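Local coordinates for alkylpurine DNA glycosylase AlkC (Pseudomonas fluorescens, PDB 5VHV), which acts as a DNA glycosylase that excises alkylated purines from damaged DNA, starting base excision repair without flipping the damaged base, at residues 282-293 and 305-316. Numbering follows the deposited sequence.
Sequences PAPQKLVVDYAI and KVFKLKAFSLGA. With nucleotides of chain D; nucleotides of chain C.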
loop_
_atom_site.group_PDB
_atom_site.type_symbol
_atom_site.label_atom_id
_atom_site.label_comp_id
_atom_site.label_asym_id
_atom_site.label_seq_id
_atom_site.Cartn_x
_atom_site.Cartn_y
_atom_site.Cartn_z
ATOM N N PRO A 282 -14.500 35.010 11.942
ATOM C CA PRO A 282 -15.082 35.167 13.281
ATOM C C PRO A 282 -15.290 33.866 14.039
ATOM O O PRO A 282 -15.718 33.913 15.198
ATOM C CB PRO A 282 -16.428 35.847 12.985
ATOM C CG PRO A 282 -16.805 35.351 11.643
ATOM C CD PRO A 282 -15.513 35.157 10.881
ATOM N N ALA A 283 -15.008 32.720 13.437
ATOM C CA ALA A 283 -15.177 31.429 14.081
ATOM C C ALA A 283 -14.028 30.521 13.677
ATOM O O ALA A 283 -13.320 30.800 12.703
ATOM C CB ALA A 283 -16.514 30.782 13.695
ATOM N N PRO A 284 -13.809 29.433 14.413
ATOM C CA PRO A 284 -12.741 28.500 14.041
ATOM C C PRO A 284 -12.990 27.918 12.659
ATOM O O PRO A 284 -14.122 27.863 12.175
ATOM C CB PRO A 284 -12.817 27.417 15.120
ATOM C CG PRO A 284 -13.563 28.024 16.235
ATOM C CD PRO A 284 -14.516 28.997 15.628
ATOM N N GLN A 285 -11.911 27.482 12.016
ATOM C CA GLN A 285 -12.037 26.868 10.703
ATOM C C GLN A 285 -11.061 25.715 10.578
ATOM O O GLN A 285 -9.914 25.795 11.030
ATOM C CB GLN A 285 -11.830 27.895 9.569
ATOM C CG GLN A 285 -10.458 28.496 9.471
ATOM C CD GLN A 285 -10.433 29.734 8.568
ATOM O OE1 GLN A 285 -10.632 29.639 7.349
ATOM N NE2 GLN A 285 -10.204 30.905 9.170
ATOM N N LYS A 286 -11.540 24.635 9.980
ATOM C CA LYS A 286 -10.718 23.465 9.727
ATOM C C LYS A 286 -9.864 23.699 8.484
ATOM O O LYS A 286 -10.373 24.114 7.437
ATOM C CB LYS A 286 -11.596 22.228 9.548
ATOM C CG LYS A 286 -12.242 21.727 10.843
ATOM C CD LYS A 286 -13.081 20.468 10.612
ATOM C CE LYS A 286 -13.850 20.072 11.868
ATOM N NZ LYS A 286 -14.710 21.177 12.388
ATOM N N LEU A 287 -8.564 23.460 8.612
ATOM C CA LEU A 287 -7.621 23.675 7.525
ATOM C C LEU A 287 -6.865 22.395 7.211
ATOM O O LEU A 287 -6.464 21.652 8.112
ATOM C CB LEU A 287 -6.603 24.767 7.867
ATOM C CG LEU A 287 -7.152 26.163 8.186
ATOM C CD1 LEU A 287 -6.032 27.148 8.473
ATOM C CD2 LEU A 287 -7.994 26.658 7.039
ATOM N N VAL A 288 -6.644 22.174 5.924
ATOM C CA VAL A 288 -5.703 21.179 5.435
ATOM C C VAL A 288 -4.584 21.958 4.763
ATOM O O VAL A 288 -4.809 22.638 3.755
ATOM C CB VAL A 288 -6.363 20.181 4.479
ATOM C CG1 VAL A 288 -5.286 19.336 3.743
ATOM C CG2 VAL A 288 -7.313 19.275 5.285
ATOM N N VAL A 289 -3.402 21.917 5.363
ATOM C CA VAL A 289 -2.235 22.658 4.905
ATOM C C VAL A 289 -1.214 21.655 4.391
ATOM O O VAL A 289 -0.705 20.830 5.157
ATOM C CB VAL A 289 -1.638 23.509 6.033
ATOM C CG1 VAL A 289 -0.480 24.342 5.513
ATOM C CG2 VAL A 289 -2.700 24.422 6.641
ATOM N N ASP A 290 -0.907 21.741 3.100
ATOM C CA ASP A 290 0.110 20.915 2.464
ATOM C C ASP A 290 1.079 21.841 1.720
ATOM O O ASP A 290 0.931 23.065 1.726
ATOM C CB ASP A 290 -0.537 19.883 1.518
ATOM C CG ASP A 290 -1.350 18.824 2.258
ATOM O OD1 ASP A 290 -1.015 18.504 3.427
ATOM O OD2 ASP A 290 -2.314 18.281 1.672
ATOM N N TYR A 291 2.116 21.274 1.110
ATOM C CA TYR A 291 2.991 22.065 0.251
ATOM C C TYR A 291 3.414 21.215 -0.925
ATOM O O TYR A 291 3.262 19.994 -0.919
ATOM C CB TYR A 291 4.231 22.601 0.982
ATOM C CG TYR A 291 5.252 21.579 1.425
ATOM C CD1 TYR A 291 5.055 20.839 2.575
ATOM C CD2 TYR A 291 6.457 21.415 0.734
ATOM C CE1 TYR A 291 5.989 19.932 3.004
ATOM C CE2 TYR A 291 7.407 20.503 1.172
ATOM C CZ TYR A 291 7.169 19.787 2.304
ATOM O OH TYR A 291 8.086 18.882 2.764
ATOM N N ALA A 292 3.891 21.879 -1.972
ATOM C CA ALA A 292 4.325 21.161 -3.154
ATOM C C ALA A 292 5.648 21.709 -3.662
ATOM O O ALA A 292 5.907 22.910 -3.577
ATOM C CB ALA A 292 3.288 21.242 -4.255
ATOM N N ILE A 293 6.478 20.819 -4.191
ATOM C CA ILE A 293 7.724 21.202 -4.845
ATOM C C ILE A 293 7.631 20.884 -6.329
ATOM O O ILE A 293 7.292 19.758 -6.719
ATOM C CB ILE A 293 8.941 20.494 -4.226
ATOM C CG1 ILE A 293 9.022 20.805 -2.728
ATOM C CG2 ILE A 293 10.222 20.936 -4.970
ATOM C CD1 ILE A 293 10.210 20.126 -2.012
ATOM N N LYS A 305 4.929 18.020 -6.756
ATOM C CA LYS A 305 4.901 16.878 -5.835
ATOM C C LYS A 305 4.436 17.383 -4.476
ATOM O O LYS A 305 5.104 18.228 -3.866
ATOM C CB LYS A 305 6.275 16.209 -5.718
ATOM C CG LYS A 305 6.412 15.219 -4.552
ATOM C CD LYS A 305 5.465 14.023 -4.668
ATOM C CE LYS A 305 5.665 13.025 -3.522
ATOM N NZ LYS A 305 4.714 11.881 -3.647
ATOM N N VAL A 306 3.321 16.845 -3.994
ATOM C CA VAL A 306 2.665 17.338 -2.788
ATOM C C VAL A 306 3.117 16.520 -1.586
ATOM O O VAL A 306 3.075 15.270 -1.609
ATOM C CB VAL A 306 1.134 17.284 -2.930
ATOM C CG1 VAL A 306 0.460 17.740 -1.634
ATOM C CG2 VAL A 306 0.666 18.152 -4.101
ATOM N N PHE A 307 3.524 17.232 -0.533
ATOM C CA PHE A 307 3.839 16.659 0.766
ATOM C C PHE A 307 2.860 17.176 1.813
ATOM O O PHE A 307 2.410 18.329 1.765
ATOM C CB PHE A 307 5.277 17.016 1.157
ATOM C CG PHE A 307 6.314 16.427 0.252
ATOM C CD1 PHE A 307 6.550 15.069 0.255
ATOM C CD2 PHE A 307 7.057 17.227 -0.598
ATOM C CE1 PHE A 307 7.517 14.506 -0.595
ATOM C CE2 PHE A 307 8.036 16.661 -1.430
ATOM C CZ PHE A 307 8.264 15.336 -1.423
ATOM N N LYS A 308 2.564 16.325 2.788
ATOM C CA LYS A 308 1.641 16.689 3.845
ATOM C C LYS A 308 2.329 17.575 4.872
ATOM O O LYS A 308 3.485 17.345 5.235
ATOM C CB LYS A 308 1.110 15.444 4.543
ATOM C CG LYS A 308 0.469 14.435 3.605
ATOM C CD LYS A 308 -0.753 15.041 2.881
ATOM C CE LYS A 308 -1.875 15.363 3.860
ATOM N NZ LYS A 308 -3.081 16.007 3.200
ATOM N N LEU A 309 1.600 18.566 5.376
ATOM C CA LEU A 309 2.154 19.418 6.424
ATOM C C LEU A 309 1.351 19.322 7.712
ATOM O O LEU A 309 1.850 18.750 8.685
ATOM C CB LEU A 309 2.257 20.855 5.920
ATOM C CG LEU A 309 3.641 21.465 5.974
ATOM C CD1 LEU A 309 3.554 22.890 5.377
ATOM C CD2 LEU A 309 4.139 21.490 7.383
ATOM N N LYS A 310 0.132 19.855 7.760
ATOM C CA LYS A 310 -0.632 19.913 8.999
ATOM C C LYS A 310 -2.116 19.985 8.671
ATOM O O LYS A 310 -2.518 20.707 7.758
ATOM C CB LYS A 310 -0.203 21.146 9.814
ATOM C CG LYS A 310 -0.562 21.131 11.287
ATOM C CD LYS A 310 -0.156 22.453 11.946
ATOM C CE LYS A 310 -0.538 22.512 13.417
ATOM N NZ LYS A 310 0.307 21.628 14.260
ATOM N N ALA A 311 -2.930 19.253 9.422
ATOM C CA ALA A 311 -4.381 19.397 9.371
ATOM C C ALA A 311 -4.839 19.794 10.766
ATOM O O ALA A 311 -4.566 19.077 11.732
ATOM C CB ALA A 311 -5.054 18.105 8.914
ATOM N N PHE A 312 -5.514 20.925 10.886
ATOM C CA PHE A 312 -5.850 21.418 12.218
ATOM C C PHE A 312 -6.957 22.454 12.115
ATOM O O PHE A 312 -7.333 22.890 11.026
ATOM C CB PHE A 312 -4.620 22.019 12.914
ATOM C CG PHE A 312 -4.168 23.315 12.316
ATOM C CD1 PHE A 312 -3.609 23.346 11.048
ATOM C CD2 PHE A 312 -4.305 24.506 13.012
ATOM C CE1 PHE A 312 -3.207 24.539 10.488
ATOM C CE2 PHE A 312 -3.894 25.699 12.455
ATOM C CZ PHE A 312 -3.349 25.712 11.191
ATOM N N SER A 313 -7.454 22.854 13.286
ATOM C CA SER A 313 -8.433 23.920 13.423
ATOM C C SER A 313 -7.733 25.187 13.891
ATOM O O SER A 313 -6.989 25.161 14.877
ATOM C CB SER A 313 -9.526 23.530 14.414
ATOM O OG SER A 313 -10.316 24.651 14.750
ATOM N N LEU A 314 -7.974 26.283 13.175
ATOM C CA LEU A 314 -7.412 27.592 13.483
ATOM C C LEU A 314 -8.489 28.453 14.131
ATOM O O LEU A 314 -9.527 28.723 13.514
ATOM C CB LEU A 314 -6.877 28.258 12.213
ATOM C CG LEU A 314 -6.121 29.585 12.388
ATOM C CD1 LEU A 314 -4.870 29.416 13.255
ATOM C CD2 LEU A 314 -5.756 30.153 11.021
ATOM N N GLY A 315 -8.234 28.897 15.363
ATOM C CA GLY A 315 -9.212 29.703 16.080
ATOM C C GLY A 315 -9.481 31.036 15.409
ATOM O O GLY A 315 -8.698 31.536 14.608
ATOM N N ALA A 316 -10.625 31.622 15.757
ATOM C CA ALA A 316 -11.005 32.915 15.209
ATOM C C ALA A 316 -9.954 33.964 15.550
ATOM O O ALA A 316 -9.585 34.137 16.716
ATOM C CB ALA A 316 -12.372 33.337 15.752
ATOM P P DG D 3 3.941 12.446 3.137
ATOM O OP1 DG D 3 3.983 13.844 2.675
ATOM O OP2 DG D 3 3.072 11.430 2.490
ATOM O "O5'" DG D 3 5.381 11.819 3.064
ATOM C "C5'" DG D 3 6.543 12.571 3.454
ATOM C "C4'" DG D 3 7.800 11.771 3.200
ATOM O "O4'" DG D 3 7.930 10.691 4.177
ATOM C "C3'" DG D 3 7.892 11.090 1.828
ATOM O "O3'" DG D 3 9.226 11.259 1.357
ATOM C "C2'" DG D 3 7.482 9.628 2.109
ATOM C "C1'" DG D 3 7.977 9.412 3.543
ATOM N N9 DG D 3 7.168 8.522 4.385
ATOM C C8 DG D 3 5.799 8.476 4.485
ATOM N N7 DG D 3 5.369 7.613 5.378
ATOM C C5 DG D 3 6.524 7.095 5.929
ATOM C C6 DG D 3 6.687 6.122 6.940
ATOM O O6 DG D 3 5.806 5.537 7.593
ATOM N N1 DG D 3 8.029 5.871 7.202
ATOM C C2 DG D 3 9.074 6.468 6.562
ATOM N N2 DG D 3 10.300 6.076 6.937
ATOM N N3 DG D 3 8.936 7.383 5.596
ATOM C C4 DG D 3 7.639 7.646 5.339
ATOM P P DC C 5 3.984 10.314 -7.057
ATOM O OP1 DC C 5 2.816 11.210 -7.152
ATOM O OP2 DC C 5 5.091 10.674 -6.136
ATOM O "O5'" DC C 5 3.483 8.862 -6.677
ATOM C "C5'" DC C 5 2.355 8.371 -7.341
ATOM C "C4'" DC C 5 2.151 6.924 -6.997
ATOM O "O4'" DC C 5 3.306 6.166 -7.401
ATOM C "C3'" DC C 5 1.967 6.687 -5.503
ATOM O "O3'" DC C 5 0.668 6.189 -5.243
ATOM C "C2'" DC C 5 3.066 5.702 -5.113
ATOM C "C1'" DC C 5 3.570 5.174 -6.447
ATOM N N1 DC C 5 5.019 4.915 -6.470
ATOM C C2 DC C 5 5.474 3.641 -6.748
ATOM O O2 DC C 5 4.641 2.733 -6.939
ATOM N N3 DC C 5 6.813 3.426 -6.795
ATOM C C4 DC C 5 7.665 4.453 -6.575
ATOM N N4 DC C 5 8.984 4.205 -6.644
ATOM C C5 DC C 5 7.205 5.762 -6.317
ATOM C C6 DC C 5 5.893 5.953 -6.272
ATOM P P DA D 2 -0.962 10.534 7.640
ATOM O OP1 DA D 2 -2.010 11.507 7.355
ATOM O OP2 DA D 2 -1.162 9.080 7.369
ATOM O "O5'" DA D 2 0.331 11.036 6.848
ATOM C "C5'" DA D 2 0.889 12.312 7.156
ATOM C "C4'" DA D 2 2.328 12.417 6.675
ATOM O "O4'" DA D 2 3.220 11.722 7.587
ATOM C "C3'" DA D 2 2.606 11.802 5.322
ATOM O "O3'" DA D 2 3.662 12.517 4.715
ATOM C "C2'" DA D 2 2.978 10.365 5.686
ATOM C "C1'" DA D 2 3.786 10.577 6.955
ATOM N N9 DA D 2 3.743 9.479 7.924
ATOM C C8 DA D 2 2.632 8.836 8.376
ATOM N N7 DA D 2 2.878 7.931 9.296
ATOM C C5 DA D 2 4.247 7.990 9.465
ATOM C C6 DA D 2 5.124 7.281 10.297
ATOM N N6 DA D 2 4.712 6.328 11.152
ATOM N N1 DA D 2 6.442 7.590 10.235
ATOM C C2 DA D 2 6.839 8.542 9.384
ATOM N N3 DA D 2 6.107 9.281 8.548
ATOM C C4 DA D 2 4.802 8.951 8.636
HETATM O O HOH W 1 -10.557 30.745 12.137
#
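Phe307 lays its CB over one face of the Tyr291 ring, 3.9 Å from the ring centroid, a CH-pi contact; the two rings themselves meet obliquely, planes at 39°. Tyr291 reaches across because its CG stands between the backbone N and the carbonyl carbon (chi1 68°), and its hydroxyl bonds to Gln326 of strand 319-327. Leu309 CG touches Tyr291 CD1 at 3.7 Å. Further along the same side, Val289 CG2 meets the edge of the Phe312 ring at CE1 (3.9 Å), and Leu287 CD1 packs against Leu314 CD2. Paired backbone bonds join the strands as an antiparallel hairpin, interrupted by a classic beta bulge where Leu309 and Lys310 both face Val289. At the bulge Leu309 N makes only a weak bond to Val289 O and gives a second to Asp290 OD1 (3.3 Å), which it meets on the anti side, while OD2 uses its syn lone pair in a salt bridge with Lys308 NZ at 2.8 Å. Bends at chi2 and chi3 fold the lysine back alongside the aspartate. With an alanine in place of Asp290 the Lys308 ammonium would probably lose its carboxylate mate and its chain be set free to swing, leaving Leu309 N with only its weak bond to Val289 O. On the DNA side, Lys308 N gives a nearly straight bond (171°) to OP1 of DG3 of chain D, an oxygen that also lies at the Phe307 ring edge. Lys305 NZ holds OP2 of DC5 of chain C at 2.8 Å. The hairpin thus grips phosphates of both DNA strands without touching a base here, contacts that suit binding largely independent of sequence.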